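PDB 1V3W: ferripyochelin binding protein from Pyrococcus horikoshii, which probably catalyses the reversible hydration of carbon dioxide as a gamma-class carbonic anhydrase, binding zinc and also calcium. Local coordinates for residues A107-G110 against D111-I115; A119-P122 against P123-I127. All blocks are in the same frame, centred on the assembly; numbering follows the deposited sequence.

Read from the N terminus, the chain rounds two corners of a left-handed parallel beta-helix in succession. Contact 1 (107-110 with 111-115) leads strand 108-109 into strand 113-115 on the next sheet; strand 120-121 then follows on the third, and contact 2 (119-122 with 123-127) closes a turn that brings the chain back, one coil on, to the sheet it left. The loops therefore run in series, neither nested nor crossed. What joins them is strand pairing. Ile127 N lies 2.8 Å from Lys108 O, a probable hydrogen bond. A second probable one, also 2.8 Å, links Gly110 N to Ile127 O. Inside the coil, Ile109 CD1 packs 3.6 Å from Ile127 CG1.

Contact 1 of 2, residues A107-G110 against D111-I115; sequences AKIG and DHVII
Ile109 and Val113 meet across the inner side of a corner in the left-handed beta-helix, where strand 108-109 of one sheet gives way to strand 113-115 of the next. The two side chains cross at about a right angle, and the touch is methyl to methyl: Ile109 CG2 lies 3.7 Å from Val113 CG1. Each of these methyls stands opposite its own backbone N (for Val113 chi1 is 168°), which brings the two branches together inside the bend.

At the bend His112 adopts left-handed helical phi and psi (55° and 60°), which turns the chain toward the next sheet. Asp111 points away from 107-110, and a second shell fixes the corner against its equivalents along the helix axis: Asp111 OD1 accepts a hydrogen bond from Asn93 N, and Asp111 N donates to Asp129 OD1. The imidazole of His112 stacks with Tyr94, meets the nearly parallel ring of Tyr130, and has ND1 hydrogen-bonded to Thr152 OG1 on helix 146-169. Back within the corner, the second methyl of Val113 turns to the backbone and covers the carbonyl of Gly110, whose buried oxygen has no polar partner in the model: Val113 CG2, beside its own backbone N, comes to 3.5 Å from Gly110 O.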
ATOM      1  N   ALA A 107       6.096  19.198  -4.393  1.00 10.10           N
ATOM      2  CA  ALA A 107       5.518  19.682  -3.148  1.00  9.59           C
ATOM      3  C   ALA A 107       6.635  20.014  -2.167  1.00 10.31           C
ATOM      4  O   ALA A 107       7.696  19.384  -2.183  1.00 11.78           O
ATOM      5  CB  ALA A 107       4.592  18.629  -2.551  1.00 12.15           C
ATOM      6  N   LYS A 108       6.393  21.016  -1.327  1.00 10.84           N
ATOM      7  CA  LYS A 108       7.360  21.443  -0.323  1.00  9.68           C
ATOM      8  C   LYS A 108       6.617  21.484   1.004  1.00 10.73           C
ATOM      9  O   LYS A 108       5.791  22.367   1.233  1.00 13.85           O
ATOM     10  CB  LYS A 108       7.903  22.842  -0.653  1.00 13.22           C
ATOM     11  CG  LYS A 108       9.185  23.212   0.099  1.00 23.05           C
ATOM     12  CD  LYS A 108       9.407  24.724   0.175  1.00 35.99           C
ATOM     13  CE  LYS A 108      10.677  25.056   0.951  1.00 39.06           C
ATOM     14  NZ  LYS A 108      10.996  24.004   1.955  1.00 45.56           N
ATOM     15  N   ILE A 109       6.890  20.513   1.869  1.00  8.61           N
ATOM     16  CA  ILE A 109       6.238  20.453   3.171  1.00 10.96           C
ATOM     17  C   ILE A 109       7.129  21.124   4.208  1.00 11.38           C
ATOM     18  O   ILE A 109       8.293  20.755   4.367  1.00 10.27           O
ATOM     19  CB  ILE A 109       5.988  18.994   3.612  1.00 11.76           C
ATOM     20  CG1 ILE A 109       5.326  18.202   2.478  1.00 14.64           C
ATOM     21  CG2 ILE A 109       5.101  18.976   4.846  1.00 12.91           C
ATOM     22  CD1 ILE A 109       4.005  18.778   2.010  1.00 15.16           C
ATOM     23  N   GLY A 110       6.578  22.112   4.906  1.00 12.15           N
ATOM     24  CA  GLY A 110       7.340  22.820   5.920  1.00 11.19           C
ATOM     25  C   GLY A 110       7.625  21.986   7.157  1.00 10.94           C
ATOM     26  O   GLY A 110       7.342  20.789   7.192  1.00 13.68           O
ATOM     27  N   ASP A 111       8.186  22.626   8.178  1.00 10.33           N
ATOM     28  CA  ASP A 111       8.518  21.939   9.420  1.00  8.72           C
ATOM     29  C   ASP A 111       7.343  21.924  10.387  1.00  8.58           C
ATOM     30  O   ASP A 111       6.500  22.823  10.366  1.00 10.37           O
ATOM     31  CB  ASP A 111       9.719  22.609  10.090  1.00 11.74           C
ATOM     32  CG  ASP A 111      10.866  22.845   9.131  1.00 10.97           C
ATOM     33  OD1 ASP A 111      11.175  21.940   8.326  1.00  9.10           O
ATOM     34  OD2 ASP A 111      11.463  23.940   9.189  1.00 10.79           O
ATOM     35  N   HIS A 112       7.298  20.902  11.237  1.00  9.09           N
ATOM     36  CA  HIS A 112       6.226  20.757  12.213  1.00  9.09           C
ATOM     37  C   HIS A 112       4.876  20.775  11.512  1.00 10.47           C
ATOM     38  O   HIS A 112       4.027  21.634  11.762  1.00 11.27           O
ATOM     39  CB  HIS A 112       6.301  21.875  13.253  1.00 10.20           C
ATOM     40  CG  HIS A 112       7.480  21.765  14.168  1.00 10.99           C
ATOM     41  ND1 HIS A 112       7.642  20.718  15.050  1.00 11.09           N
ATOM     42  CD2 HIS A 112       8.557  22.568  14.338  1.00 12.90           C
ATOM     43  CE1 HIS A 112       8.766  20.882  15.724  1.00 12.75           C
ATOM     44  NE2 HIS A 112       9.341  21.997  15.311  1.00 12.04           N
ATOM     45  N   VAL A 113       4.695  19.807  10.622  1.00  9.37           N
ATOM     46  CA  VAL A 113       3.468  19.669   9.855  1.00  8.75           C
ATOM     47  C   VAL A 113       2.907  18.266  10.022  1.00  8.76           C
ATOM     48  O   VAL A 113       3.651  17.298  10.168  1.00  8.49           O
ATOM     49  CB  VAL A 113       3.725  19.920   8.347  1.00  8.22           C
ATOM     50  CG1 VAL A 113       2.521  19.478   7.516  1.00  9.88           C
ATOM     51  CG2 VAL A 113       4.012  21.393   8.113  1.00 11.77           C
ATOM     52  N   ILE A 114       1.585  18.165  10.026  1.00  8.38           N
ATOM     53  CA  ILE A 114       0.937  16.869  10.110  1.00  8.30           C
ATOM     54  C   ILE A 114       0.033  16.763   8.900  1.00  9.42           C
ATOM     55  O   ILE A 114      -0.804  17.634   8.663  1.00  8.20           O
ATOM     56  CB  ILE A 114       0.080  16.711  11.387  1.00  7.51           C
ATOM     57  CG1 ILE A 114       0.990  16.672  12.617  1.00  8.80           C
ATOM     58  CG2 ILE A 114      -0.742  15.421  11.312  1.00  9.83           C
ATOM     59  CD1 ILE A 114       0.244  16.542  13.930  1.00 10.86           C
ATOM     60  N   ILE A 115       0.247  15.719   8.108  1.00  8.63           N
ATOM     61  CA  ILE A 115      -0.573  15.463   6.936  1.00  7.97           C
ATOM     62  C   ILE A 115      -1.533  14.373   7.394  1.00  9.80           C
ATOM     63  O   ILE A 115      -1.105  13.315   7.858  1.00  9.24           O
ATOM     64  CB  ILE A 115       0.269  14.936   5.754  1.00  7.17           C
ATOM     65  CG1 ILE A 115       1.384  15.932   5.408  1.00 10.93           C
ATOM     66  CG2 ILE A 115      -0.631  14.682   4.553  1.00  9.21           C
ATOM     67  CD1 ILE A 115       0.897  17.302   4.972  1.00 10.65           C
TER

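Contact 2 of 2, residues A119-P122 against P123-I127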
ATOM      1  N   ALA A 119      -4.792  11.917   3.041  1.00  9.34           N
ATOM      2  CA  ALA A 119      -4.736  13.197   2.344  1.00 10.24           C
ATOM      3  C   ALA A 119      -3.786  13.115   1.155  1.00  8.77           C
ATOM      4  O   ALA A 119      -2.896  12.267   1.119  1.00  9.37           O
ATOM      5  CB  ALA A 119      -4.288  14.302   3.301  1.00  6.68           C
ATOM      6  N   VAL A 120      -3.990  13.994   0.178  1.00  7.64           N
ATOM      7  CA  VAL A 120      -3.140  14.037  -1.003  1.00  7.98           C
ATOM      8  C   VAL A 120      -2.628  15.454  -1.202  1.00  9.65           C
ATOM      9  O   VAL A 120      -3.407  16.374  -1.448  1.00 12.10           O
ATOM     10  CB  VAL A 120      -3.906  13.614  -2.283  1.00 12.01           C
ATOM     11  CG1 VAL A 120      -3.004  13.775  -3.511  1.00 11.00           C
ATOM     12  CG2 VAL A 120      -4.373  12.172  -2.160  1.00 12.97           C
ATOM     13  N   VAL A 121      -1.320  15.632  -1.069  1.00  8.30           N
ATOM     14  CA  VAL A 121      -0.720  16.941  -1.278  1.00  9.69           C
ATOM     15  C   VAL A 121      -0.393  17.023  -2.770  1.00 11.51           C
ATOM     16  O   VAL A 121       0.467  16.299  -3.272  1.00 10.30           O
ATOM     17  CB  VAL A 121       0.565  17.118  -0.436  1.00  8.05           C
ATOM     18  CG1 VAL A 121       1.208  18.461  -0.745  1.00  8.85           C
ATOM     19  CG2 VAL A 121       0.228  17.028   1.049  1.00 12.24           C
ATOM     20  N   PRO A 122      -1.095  17.901  -3.502  1.00 11.11           N
ATOM     21  CA  PRO A 122      -0.919  18.103  -4.944  1.00 11.20           C
ATOM     22  C   PRO A 122       0.489  18.504  -5.373  1.00 11.15           C
ATOM     23  O   PRO A 122       1.282  19.003  -4.575  1.00 11.28           O
ATOM     24  CB  PRO A 122      -1.934  19.201  -5.266  1.00 13.22           C
ATOM     25  CG  PRO A 122      -2.978  19.036  -4.207  1.00 18.62           C
ATOM     26  CD  PRO A 122      -2.148  18.789  -2.981  1.00 12.92           C
ATOM     27  N   PRO A 123       0.815  18.289  -6.656  1.00 11.41           N
ATOM     28  CA  PRO A 123       2.137  18.644  -7.175  1.00 11.74           C
ATOM     29  C   PRO A 123       2.416  20.129  -6.947  1.00 14.43           C
ATOM     30  O   PRO A 123       1.519  20.966  -7.084  1.00 12.97           O
ATOM     31  CB  PRO A 123       2.024  18.309  -8.661  1.00 14.83           C
ATOM     32  CG  PRO A 123       1.052  17.167  -8.675  1.00 14.53           C
ATOM     33  CD  PRO A 123       0.001  17.632  -7.694  1.00 12.16           C
ATOM     34  N   ASN A 124       3.660  20.439  -6.593  1.00 10.89           N
ATOM     35  CA  ASN A 124       4.104  21.811  -6.358  1.00 12.35           C
ATOM     36  C   ASN A 124       3.414  22.560  -5.223  1.00 13.17           C
ATOM     37  O   ASN A 124       3.622  23.762  -5.055  1.00 17.94           O
ATOM     38  CB  ASN A 124       3.991  22.617  -7.654  1.00 15.57           C
ATOM     39  CG  ASN A 124       4.893  22.078  -8.745  1.00 19.17           C
ATOM     40  OD1 ASN A 124       6.104  21.961  -8.560  1.00 23.84           O
ATOM     41  ND2 ASN A 124       4.306  21.742  -9.887  1.00 26.09           N
ATOM     42  N   LYS A 125       2.608  21.859  -4.436  1.00 11.24           N
ATOM     43  CA  LYS A 125       1.915  22.487  -3.315  1.00 12.17           C
ATOM     44  C   LYS A 125       2.887  22.795  -2.181  1.00 15.96           C
ATOM     45  O   LYS A 125       3.642  21.924  -1.749  1.00 13.98           O
ATOM     46  CB  LYS A 125       0.812  21.565  -2.790  1.00 11.09           C
ATOM     47  CG  LYS A 125       0.053  22.106  -1.582  1.00 14.79           C
ATOM     48  CD  LYS A 125      -0.822  23.298  -1.948  1.00 13.21           C
ATOM     49  CE  LYS A 125      -1.695  23.720  -0.774  1.00 16.71           C
ATOM     50  NZ  LYS A 125      -2.671  24.782  -1.153  1.00 19.93           N
ATOM     51  N   GLU A 126       2.866  24.033  -1.701  1.00 14.70           N
ATOM     52  CA  GLU A 126       3.732  24.428  -0.600  1.00 15.15           C
ATOM     53  C   GLU A 126       2.922  24.502   0.688  1.00 14.10           C
ATOM     54  O   GLU A 126       1.925  25.224   0.768  1.00 15.94           O
ATOM     55  CB  GLU A 126       4.388  25.781  -0.892  1.00 19.18           C
ATOM     56  CG  GLU A 126       5.274  25.770  -2.128  1.00 27.20           C
ATOM     57  CD  GLU A 126       6.069  27.050  -2.296  1.00 35.80           C
ATOM     58  OE1 GLU A 126       6.808  27.161  -3.297  1.00 36.71           O
ATOM     59  OE2 GLU A 126       5.960  27.941  -1.427  1.00 41.92           O
ATOM     60  N   ILE A 127       3.348  23.739   1.690  1.00 10.97           N
ATOM     61  CA  ILE A 127       2.676  23.704   2.982  1.00 10.77           C
ATOM     62  C   ILE A 127       3.523  24.439   4.019  1.00 12.38           C
ATOM     63  O   ILE A 127       4.659  24.050   4.295  1.00 11.30           O
ATOM     64  CB  ILE A 127       2.461  22.251   3.455  1.00 11.46           C
ATOM     65  CG1 ILE A 127       1.645  21.478   2.413  1.00 10.06           C
ATOM     66  CG2 ILE A 127       1.759  22.241   4.808  1.00 13.07           C
ATOM     67  CD1 ILE A 127       0.250  22.036   2.176  1.00 12.23           C
TER
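A type II beta turn, Pro122 to Lys125, forms this corner of the beta-helix and passes the chain from strand 120-121 to strand 126-127. Its closing hydrogen bond runs from Lys125 N to Pro122 O, 3.2 Å long with an N-H...O angle of 153°. The donor stands 43° out of the carbonyl plane.

Pro123, its ring restricting phi, occupies the first central position with an extended psi, and Asn124 takes the second with positive phi, the pairing that defines type II. The peptide linking the two prolines is trans, and Pro122 CB lies 3.5 Å from Pro123 CD, a closeness that follows largely from the covalent link.

Beneath the turn, Lys125 contributes the start of its chain to an apolar contact. Its CB sits 3.7 Å from Val121 CG1, with CG only slightly farther off, and the two side chains cross at about a right angle. The ring of Pro122 runs alongside the same lysine, its CD 4.1 Å from Lys125 CB. A bend at chi2 (70°) then carries the rest of the lysine away from this surface, and its side chain packs on Lys139. Behind the turn the buried Val121 and Ile127 meet, Val121 CG1 lying 4.4 Å from Ile127 CG1.

Around the corner, Pro123 packs on Leu104, and on the strand before the turn Val120 touches Ala117 of a neighbouring subunit. Tight turns joining short strands of successive sheets are characteristic of the left-handed parallel beta-helix, the fold of the gamma-class carbonic anhydrases.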